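Local coordinates for protein antigen TpF1 (Treponema pallidum, PDB 2FJC) that binds ferric iron as a dodecameric mini-ferritin of the Dps family and, like its relatives, probably oxidises and stores iron, at residues C15-Q20 and F117-V122; F62-E67 and D133-D138. All blocks are in the same frame, centred on the assembly; numbering follows the deposited sequence.

In the fold
Both contacts lie within one subunit's four-helix bundle: contact 1 pairs helix 8-38 with helix 99-127, and contact 2 pairs helix 44-71 with helix 130-154. Their segments alternate along the chain, and their centres are about 10 Å apart. F117 of contact 1 joins them, its CE1 lying 3.3 Å from I65 CD1 of contact 2, while the CB of Q121 meets I136 CG2 at 3.6 Å. The iron lies on the face of helix 44-71 turned away from the bundle interior, where D63 OD2 binds it at 2.1 Å; I65 CD1, in the bundle interior, is 12.6 Å from the metal. Contact 1 adds no ligand to this site.

Contact 1: C15-Q20 and F117-V122; sequences CEQLRQ and FSQTQV
T120 stands at the middle of this helix pair and meets Q17 with its hydroxyl and L18 with its methyl. The segments 15-20 and 117-122 run nearly antiparallel, at 155°, with axes 10.0 Å apart, and a branched residue as small as threonine suits the point where Q17 and T120 have the closest CA atoms. The T120 torsion divides the work: with chi1 at -56°, OG1 lies beside its own backbone N while CG2 points anti to that N. OG1 comes up against the aliphatic root of Q17, 3.2 Å from Q17 CB, and the two side chains lie alongside, pointing opposite ways. The same OG1 hydrogen-bonds to H21 NE2, so this buried hydroxyl has a polar partner one turn along from Q17. CG2 turns to the leucine, which crosses it at about a right angle and brings L18 CD1 to 3.7 Å from T120 CG2. Nearer the surface, the flexible, polar Q17 and Q119 also cross nearly perpendicularly, their amide planes 58° apart. Around this pair the bundle closes in: Q17 also touches R116 and L123, before and after T120 on helix 99-127, L18 packs on L69 of helix 44-71, and F117 reaches inward to I139, L140 and L143 of helix 130-154.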
ATOM      1  N   CYS B  15     -15.280 -25.023  28.516  1.00 36.96           N
ATOM      2  CA  CYS B  15     -14.238 -24.212  29.136  1.00 38.04           C
ATOM      3  C   CYS B  15     -13.043 -25.060  29.540  1.00 39.02           C
ATOM      4  O   CYS B  15     -11.900 -24.626  29.430  1.00 38.40           O
ATOM      5  CB  CYS B  15     -14.768 -23.497  30.377  1.00 37.49           C
ATOM      6  SG  CYS B  15     -15.833 -22.113  30.004  1.00 38.30           S
ATOM      7  N   GLU B  16     -13.311 -26.271  30.015  1.00 40.56           N
ATOM      8  CA  GLU B  16     -12.235 -27.161  30.431  1.00 41.47           C
ATOM      9  C   GLU B  16     -11.381 -27.517  29.208  1.00 40.24           C
ATOM     10  O   GLU B  16     -10.162 -27.567  29.282  1.00 38.22           O
ATOM     11  CB  GLU B  16     -12.807 -28.426  31.078  1.00 43.85           C
ATOM     12  CG  GLU B  16     -11.857 -29.091  32.074  1.00 49.72           C
ATOM     13  CD  GLU B  16     -11.193 -28.079  33.020  1.00 54.09           C
ATOM     14  OE1 GLU B  16     -11.919 -27.266  33.633  1.00 54.71           O
ATOM     15  OE2 GLU B  16      -9.943 -28.095  33.148  1.00 56.23           O
ATOM     16  N   GLN B  17     -12.038 -27.761  28.084  1.00 40.01           N
ATOM     17  CA  GLN B  17     -11.346 -28.082  26.845  1.00 38.99           C
ATOM     18  C   GLN B  17     -10.522 -26.878  26.406  1.00 38.54           C
ATOM     19  O   GLN B  17      -9.337 -27.005  26.079  1.00 38.69           O
ATOM     20  CB  GLN B  17     -12.359 -28.437  25.756  1.00 41.14           C
ATOM     21  CG  GLN B  17     -12.897 -29.862  25.828  1.00 43.54           C
ATOM     22  CD  GLN B  17     -11.823 -30.887  25.502  1.00 47.01           C
ATOM     23  OE1 GLN B  17     -11.426 -31.051  24.340  1.00 46.58           O
ATOM     24  NE2 GLN B  17     -11.328 -31.572  26.532  1.00 48.61           N
ATOM     25  N   LEU B  18     -11.156 -25.706  26.406  1.00 37.09           N
ATOM     26  CA  LEU B  18     -10.492 -24.466  26.017  1.00 35.64           C
ATOM     27  C   LEU B  18      -9.237 -24.210  26.859  1.00 35.55           C
ATOM     28  O   LEU B  18      -8.191 -23.853  26.325  1.00 35.42           O
ATOM     29  CB  LEU B  18     -11.470 -23.299  26.136  1.00 31.60           C
ATOM     30  CG  LEU B  18     -12.188 -22.875  24.851  1.00 31.35           C
ATOM     31  CD1 LEU B  18     -12.497 -24.063  23.953  1.00 31.45           C
ATOM     32  CD2 LEU B  18     -13.444 -22.129  25.226  1.00 28.24           C
ATOM     33  N   ARG B  19      -9.345 -24.404  28.169  1.00 35.80           N
ATOM     34  CA  ARG B  19      -8.215 -24.209  29.070  1.00 37.33           C
ATOM     35  C   ARG B  19      -7.063 -25.096  28.654  1.00 36.96           C
ATOM     36  O   ARG B  19      -5.909 -24.681  28.680  1.00 37.47           O
ATOM     37  CB  ARG B  19      -8.604 -24.533  30.519  1.00 39.08           C
ATOM     38  CG  ARG B  19      -9.224 -23.351  31.258  1.00 45.22           C
ATOM     39  CD  ARG B  19      -9.868 -23.759  32.572  1.00 47.48           C
ATOM     40  NE  ARG B  19      -8.954 -24.474  33.464  1.00 52.55           N
ATOM     41  CZ  ARG B  19      -7.964 -23.907  34.155  1.00 54.37           C
ATOM     42  NH1 ARG B  19      -7.738 -22.600  34.062  1.00 55.10           N
ATOM     43  NH2 ARG B  19      -7.209 -24.648  34.961  1.00 56.26           N
ATOM     44  N   GLN B  20      -7.369 -26.323  28.263  1.00 37.21           N
ATOM     45  CA  GLN B  20      -6.324 -27.224  27.843  1.00 37.52           C
ATOM     46  C   GLN B  20      -5.727 -26.775  26.510  1.00 36.41           C
ATOM     47  O   GLN B  20      -4.519 -26.866  26.306  1.00 35.21           O
ATOM     48  CB  GLN B  20      -6.833 -28.654  27.713  1.00 40.13           C
ATOM     49  CG  GLN B  20      -5.725 -29.568  27.240  1.00 46.42           C
ATOM     50  CD  GLN B  20      -6.102 -31.019  27.251  1.00 51.83           C
ATOM     51  OE1 GLN B  20      -7.001 -31.447  26.512  1.00 53.58           O
ATOM     52  NE2 GLN B  20      -5.414 -31.802  28.089  1.00 52.63           N
ATOM     53  N   PHE B 117      -9.091 -30.624  19.363  1.00 37.73           N
ATOM     54  CA  PHE B 117      -9.964 -29.538  18.932  1.00 37.39           C
ATOM     55  C   PHE B 117     -11.281 -30.073  18.397  1.00 36.64           C
ATOM     56  O   PHE B 117     -12.331 -29.471  18.603  1.00 36.10           O
ATOM     57  CB  PHE B 117      -9.300 -28.681  17.850  1.00 37.23           C
ATOM     58  CG  PHE B 117      -8.290 -27.697  18.381  1.00 39.67           C
ATOM     59  CD1 PHE B 117      -8.624 -26.813  19.395  1.00 41.29           C
ATOM     60  CD2 PHE B 117      -7.012 -27.636  17.846  1.00 40.54           C
ATOM     61  CE1 PHE B 117      -7.700 -25.884  19.866  1.00 41.28           C
ATOM     62  CE2 PHE B 117      -6.087 -26.711  18.312  1.00 40.71           C
ATOM     63  CZ  PHE B 117      -6.434 -25.834  19.325  1.00 40.42           C
ATOM     64  N   SER B 118     -11.226 -31.204  17.702  1.00 36.31           N
ATOM     65  CA  SER B 118     -12.434 -31.808  17.161  1.00 35.27           C
ATOM     66  C   SER B 118     -13.421 -32.171  18.272  1.00 34.86           C
ATOM     67  O   SER B 118     -14.628 -32.040  18.097  1.00 33.04           O
ATOM     68  CB  SER B 118     -12.093 -33.053  16.349  1.00 33.58           C
ATOM     69  OG  SER B 118     -11.602 -32.710  15.072  1.00 32.54           O
ATOM     70  N   GLN B 119     -12.910 -32.623  19.411  1.00 33.99           N
ATOM     71  CA  GLN B 119     -13.791 -32.982  20.512  1.00 36.06           C
ATOM     72  C   GLN B 119     -14.528 -31.734  20.974  1.00 34.59           C
ATOM     73  O   GLN B 119     -15.721 -31.778  21.266  1.00 34.48           O
ATOM     74  CB  GLN B 119     -12.996 -33.579  21.674  1.00 36.27           C
ATOM     75  CG  GLN B 119     -12.114 -34.737  21.262  1.00 42.44           C
ATOM     76  CD  GLN B 119     -11.262 -35.256  22.404  1.00 46.02           C
ATOM     77  OE1 GLN B 119     -10.725 -34.478  23.202  1.00 46.35           O
ATOM     78  NE2 GLN B 119     -11.121 -36.575  22.483  1.00 47.31           N
ATOM     79  N   THR B 120     -13.807 -30.621  21.028  1.00 33.49           N
ATOM     80  CA  THR B 120     -14.389 -29.369  21.454  1.00 32.24           C
ATOM     81  C   THR B 120     -15.424 -28.890  20.442  1.00 32.39           C
ATOM     82  O   THR B 120     -16.491 -28.413  20.821  1.00 31.22           O
ATOM     83  CB  THR B 120     -13.317 -28.301  21.619  1.00 31.62           C
ATOM     84  OG1 THR B 120     -12.326 -28.770  22.537  1.00 33.01           O
ATOM     85  CG2 THR B 120     -13.926 -27.019  22.163  1.00 32.81           C
ATOM     86  N   GLN B 121     -15.126 -29.027  19.155  1.00 31.71           N
ATOM     87  CA  GLN B 121     -16.078 -28.579  18.166  1.00 33.33           C
ATOM     88  C   GLN B 121     -17.354 -29.395  18.270  1.00 33.48           C
ATOM     89  O   GLN B 121     -18.440 -28.841  18.124  1.00 33.00           O
ATOM     90  CB  GLN B 121     -15.461 -28.580  16.750  1.00 33.12           C
ATOM     91  CG  GLN B 121     -15.905 -29.605  15.738  1.00 35.69           C
ATOM     92  CD  GLN B 121     -17.366 -29.539  15.345  1.00 35.75           C
ATOM     93  OE1 GLN B 121     -17.904 -28.485  15.009  1.00 35.25           O
ATOM     94  NE2 GLN B 121     -18.013 -30.692  15.371  1.00 36.22           N
ATOM     95  N   VAL B 122     -17.236 -30.689  18.564  1.00 32.99           N
ATOM     96  CA  VAL B 122     -18.412 -31.538  18.718  1.00 33.55           C
ATOM     97  C   VAL B 122     -19.222 -31.065  19.924  1.00 34.32           C
ATOM     98  O   VAL B 122     -20.440 -30.940  19.842  1.00 34.13           O
ATOM     99  CB  VAL B 122     -18.020 -33.035  18.898  1.00 34.23           C
ATOM    100  CG1 VAL B 122     -19.209 -33.857  19.378  1.00 30.88           C
ATOM    101  CG2 VAL B 122     -17.529 -33.594  17.566  1.00 33.49           C
TER

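Contact 2: F62-E67 and D133-D138; sequences FDTIAE and DGIITD. With FE (Fe (III) ion), chain R.
I135 reaches from helix 130-154 to T64 and I65 on helix 44-71, a contact between two helices of the ferritin-type four-helix bundle whose far side carries the Dps iron site between subunits. I135 makes the crossing with its branch methyl: CG2 lies 4.0 Å from T64 OG1 and 4.4 Å from I65 CG1. T64 and I135 pass flank to flank, each directed toward the other's helix. T64 takes part through its hydroxyl because chi1 of 76° places OG1 flanked by both the backbone N and C, its methyl CG2 being anti to C. Isoleucine suits positions 65 and 135 since its branched hydrocarbon fills the space between helices, and I65 continues inward to L18 and V22 of helix 8-38 and F117 of helix 99-127. I136 also packs on F117, so helices 44-71 and 130-154 each send an isoleucine to the same phenyl ring in the bundle interior.

D63 and E67, one helical turn apart, leave helix 44-71 on a side that faces a neighbouring subunit, and both direct a carboxylate away from their own bundle to the iron, which D63 OD2 binds at 2.1 Å and E67 OE2 at 2.4 Å; H36 NE2 of that neighbouring subunit is the third protein ligand. Acidic residues suit a ferric ion, and the shared ligation ties the metal to the interface. Beyond this first shell, F62 packs edge-to-face with H33 of that same neighbour. A different subunit covers I135 with R141, whose guanidinium also forms a salt bridge to D138. The iron-binding carboxylate of D63 is itself held in place by its second oxygen, OD1, which hydrogen-bonds to the indole NE1 of W37 from the subunit that supplies H36.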
ATOM      1  N   PHE B  62      -3.833 -19.313  20.086  1.00 34.67           N
ATOM      2  CA  PHE B  62      -3.600 -19.216  21.521  1.00 34.24           C
ATOM      3  C   PHE B  62      -4.423 -18.056  22.081  1.00 35.46           C
ATOM      4  O   PHE B  62      -5.174 -18.207  23.052  1.00 34.28           O
ATOM      5  CB  PHE B  62      -2.105 -18.954  21.760  1.00 30.97           C
ATOM      6  CG  PHE B  62      -1.729 -18.692  23.191  1.00 26.79           C
ATOM      7  CD1 PHE B  62      -1.686 -19.725  24.119  1.00 27.21           C
ATOM      8  CD2 PHE B  62      -1.333 -17.420  23.588  1.00 27.42           C
ATOM      9  CE1 PHE B  62      -1.243 -19.503  25.427  1.00 28.22           C
ATOM     10  CE2 PHE B  62      -0.888 -17.174  24.890  1.00 27.67           C
ATOM     11  CZ  PHE B  62      -0.841 -18.222  25.817  1.00 29.63           C
ATOM     12  N   ASP B  63      -4.288 -16.897  21.450  1.00 36.71           N
ATOM     13  CA  ASP B  63      -4.995 -15.730  21.918  1.00 37.59           C
ATOM     14  C   ASP B  63      -6.499 -15.733  21.663  1.00 36.76           C
ATOM     15  O   ASP B  63      -7.253 -15.336  22.549  1.00 35.92           O
ATOM     16  CB  ASP B  63      -4.356 -14.452  21.362  1.00 38.47           C
ATOM     17  CG  ASP B  63      -4.728 -13.215  22.183  1.00 40.97           C
ATOM     18  OD1 ASP B  63      -4.405 -13.165  23.395  1.00 41.95           O
ATOM     19  OD2 ASP B  63      -5.351 -12.292  21.620  1.00 41.17           O
ATOM     20  N   THR B  64      -6.961 -16.184  20.496  1.00 36.04           N
ATOM     21  CA  THR B  64      -8.405 -16.163  20.266  1.00 37.83           C
ATOM     22  C   THR B  64      -9.138 -17.159  21.167  1.00 36.77           C
ATOM     23  O   THR B  64     -10.227 -16.867  21.658  1.00 37.66           O
ATOM     24  CB  THR B  64      -8.797 -16.414  18.782  1.00 37.45           C
ATOM     25  OG1 THR B  64      -8.666 -17.797  18.476  1.00 44.04           O
ATOM     26  CG2 THR B  64      -7.917 -15.618  17.854  1.00 37.74           C
ATOM     27  N   ILE B  65      -8.544 -18.324  21.405  1.00 36.07           N
ATOM     28  CA  ILE B  65      -9.170 -19.311  22.276  1.00 34.19           C
ATOM     29  C   ILE B  65      -9.196 -18.814  23.729  1.00 33.74           C
ATOM     30  O   ILE B  65     -10.193 -18.980  24.440  1.00 31.33           O
ATOM     31  CB  ILE B  65      -8.441 -20.674  22.190  1.00 33.75           C
ATOM     32  CG1 ILE B  65      -8.832 -21.369  20.893  1.00 32.24           C
ATOM     33  CG2 ILE B  65      -8.826 -21.576  23.377  1.00 33.90           C
ATOM     34  CD1 ILE B  65      -8.181 -22.697  20.716  1.00 32.78           C
ATOM     35  N   ALA B  66      -8.104 -18.205  24.168  1.00 33.50           N
ATOM     36  CA  ALA B  66      -8.043 -17.680  25.523  1.00 34.86           C
ATOM     37  C   ALA B  66      -9.129 -16.623  25.712  1.00 35.45           C
ATOM     38  O   ALA B  66      -9.776 -16.549  26.757  1.00 35.73           O
ATOM     39  CB  ALA B  66      -6.687 -17.069  25.787  1.00 33.41           C
ATOM     40  N   GLU B  67      -9.325 -15.800  24.691  1.00 36.20           N
ATOM     41  CA  GLU B  67     -10.326 -14.753  24.762  1.00 37.25           C
ATOM     42  C   GLU B  67     -11.737 -15.306  24.732  1.00 36.93           C
ATOM     43  O   GLU B  67     -12.647 -14.716  25.312  1.00 36.50           O
ATOM     44  CB  GLU B  67     -10.141 -13.766  23.620  1.00 37.78           C
ATOM     45  CG  GLU B  67      -9.670 -12.414  24.099  1.00 42.97           C
ATOM     46  CD  GLU B  67      -8.466 -11.915  23.331  1.00 43.82           C
ATOM     47  OE1 GLU B  67      -8.511 -11.923  22.080  1.00 45.71           O
ATOM     48  OE2 GLU B  67      -7.482 -11.510  23.982  1.00 44.08           O
ATOM     49  N   ASP B 133     -17.832 -22.961  18.239  1.00 31.03           N
ATOM     50  CA  ASP B 133     -17.804 -23.912  17.138  1.00 31.31           C
ATOM     51  C   ASP B 133     -17.011 -23.310  15.982  1.00 30.86           C
ATOM     52  O   ASP B 133     -16.075 -23.913  15.469  1.00 30.59           O
ATOM     53  CB  ASP B 133     -19.236 -24.202  16.696  1.00 31.42           C
ATOM     54  CG  ASP B 133     -19.330 -25.319  15.682  1.00 33.85           C
ATOM     55  OD1 ASP B 133     -18.297 -25.676  15.066  1.00 34.07           O
ATOM     56  OD2 ASP B 133     -20.459 -25.832  15.488  1.00 37.07           O
ATOM     57  N   GLY B 134     -17.402 -22.107  15.580  1.00 32.12           N
ATOM     58  CA  GLY B 134     -16.740 -21.417  14.487  1.00 31.25           C
ATOM     59  C   GLY B 134     -15.268 -21.132  14.748  1.00 32.21           C
ATOM     60  O   GLY B 134     -14.426 -21.270  13.856  1.00 31.13           O
ATOM     61  N   ILE B 135     -14.949 -20.734  15.971  1.00 30.57           N
ATOM     62  CA  ILE B 135     -13.576 -20.459  16.324  1.00 31.12           C
ATOM     63  C   ILE B 135     -12.720 -21.724  16.203  1.00 33.44           C
ATOM     64  O   ILE B 135     -11.672 -21.706  15.555  1.00 34.24           O
ATOM     65  CB  ILE B 135     -13.474 -19.898  17.765  1.00 31.30           C
ATOM     66  CG1 ILE B 135     -14.019 -18.466  17.799  1.00 28.61           C
ATOM     67  CG2 ILE B 135     -12.026 -19.956  18.264  1.00 26.94           C
ATOM     68  CD1 ILE B 135     -14.056 -17.855  19.194  1.00 28.32           C
ATOM     69  N   ILE B 136     -13.150 -22.818  16.821  1.00 34.03           N
ATOM     70  CA  ILE B 136     -12.369 -24.050  16.737  1.00 34.81           C
ATOM     71  C   ILE B 136     -12.304 -24.578  15.311  1.00 34.36           C
ATOM     72  O   ILE B 136     -11.249 -25.010  14.860  1.00 34.35           O
ATOM     73  CB  ILE B 136     -12.925 -25.162  17.676  1.00 35.57           C
ATOM     74  CG1 ILE B 136     -12.369 -24.966  19.081  1.00 33.77           C
ATOM     75  CG2 ILE B 136     -12.515 -26.541  17.187  1.00 32.70           C
ATOM     76  CD1 ILE B 136     -12.856 -23.748  19.728  1.00 37.51           C
ATOM     77  N   THR B 137     -13.423 -24.536  14.601  1.00 33.95           N
ATOM     78  CA  THR B 137     -13.444 -25.022  13.227  1.00 34.69           C
ATOM     79  C   THR B 137     -12.442 -24.264  12.343  1.00 35.46           C
ATOM     80  O   THR B 137     -11.791 -24.865  11.492  1.00 34.91           O
ATOM     81  CB  THR B 137     -14.862 -24.907  12.611  1.00 33.20           C
ATOM     82  OG1 THR B 137     -15.778 -25.717  13.362  1.00 32.06           O
ATOM     83  CG2 THR B 137     -14.854 -25.375  11.167  1.00 30.79           C
ATOM     84  N   ASP B 138     -12.319 -22.951  12.539  1.00 35.41           N
ATOM     85  CA  ASP B 138     -11.379 -22.162  11.745  1.00 34.98           C
ATOM     86  C   ASP B 138      -9.961 -22.657  11.997  1.00 34.56           C
ATOM     87  O   ASP B 138      -9.156 -22.781  11.079  1.00 33.98           O
ATOM     88  CB  ASP B 138     -11.458 -20.672  12.095  1.00 35.86           C
ATOM     89  CG  ASP B 138     -12.672 -19.980  11.480  1.00 39.78           C
ATOM     90  OD1 ASP B 138     -13.316 -20.578  10.585  1.00 39.22           O
ATOM     91  OD2 ASP B 138     -12.971 -18.829  11.887  1.00 40.71           O
TER
HETATM   92 FE    FE R 602      -5.782 -10.457  22.575  1.00 52.84          FE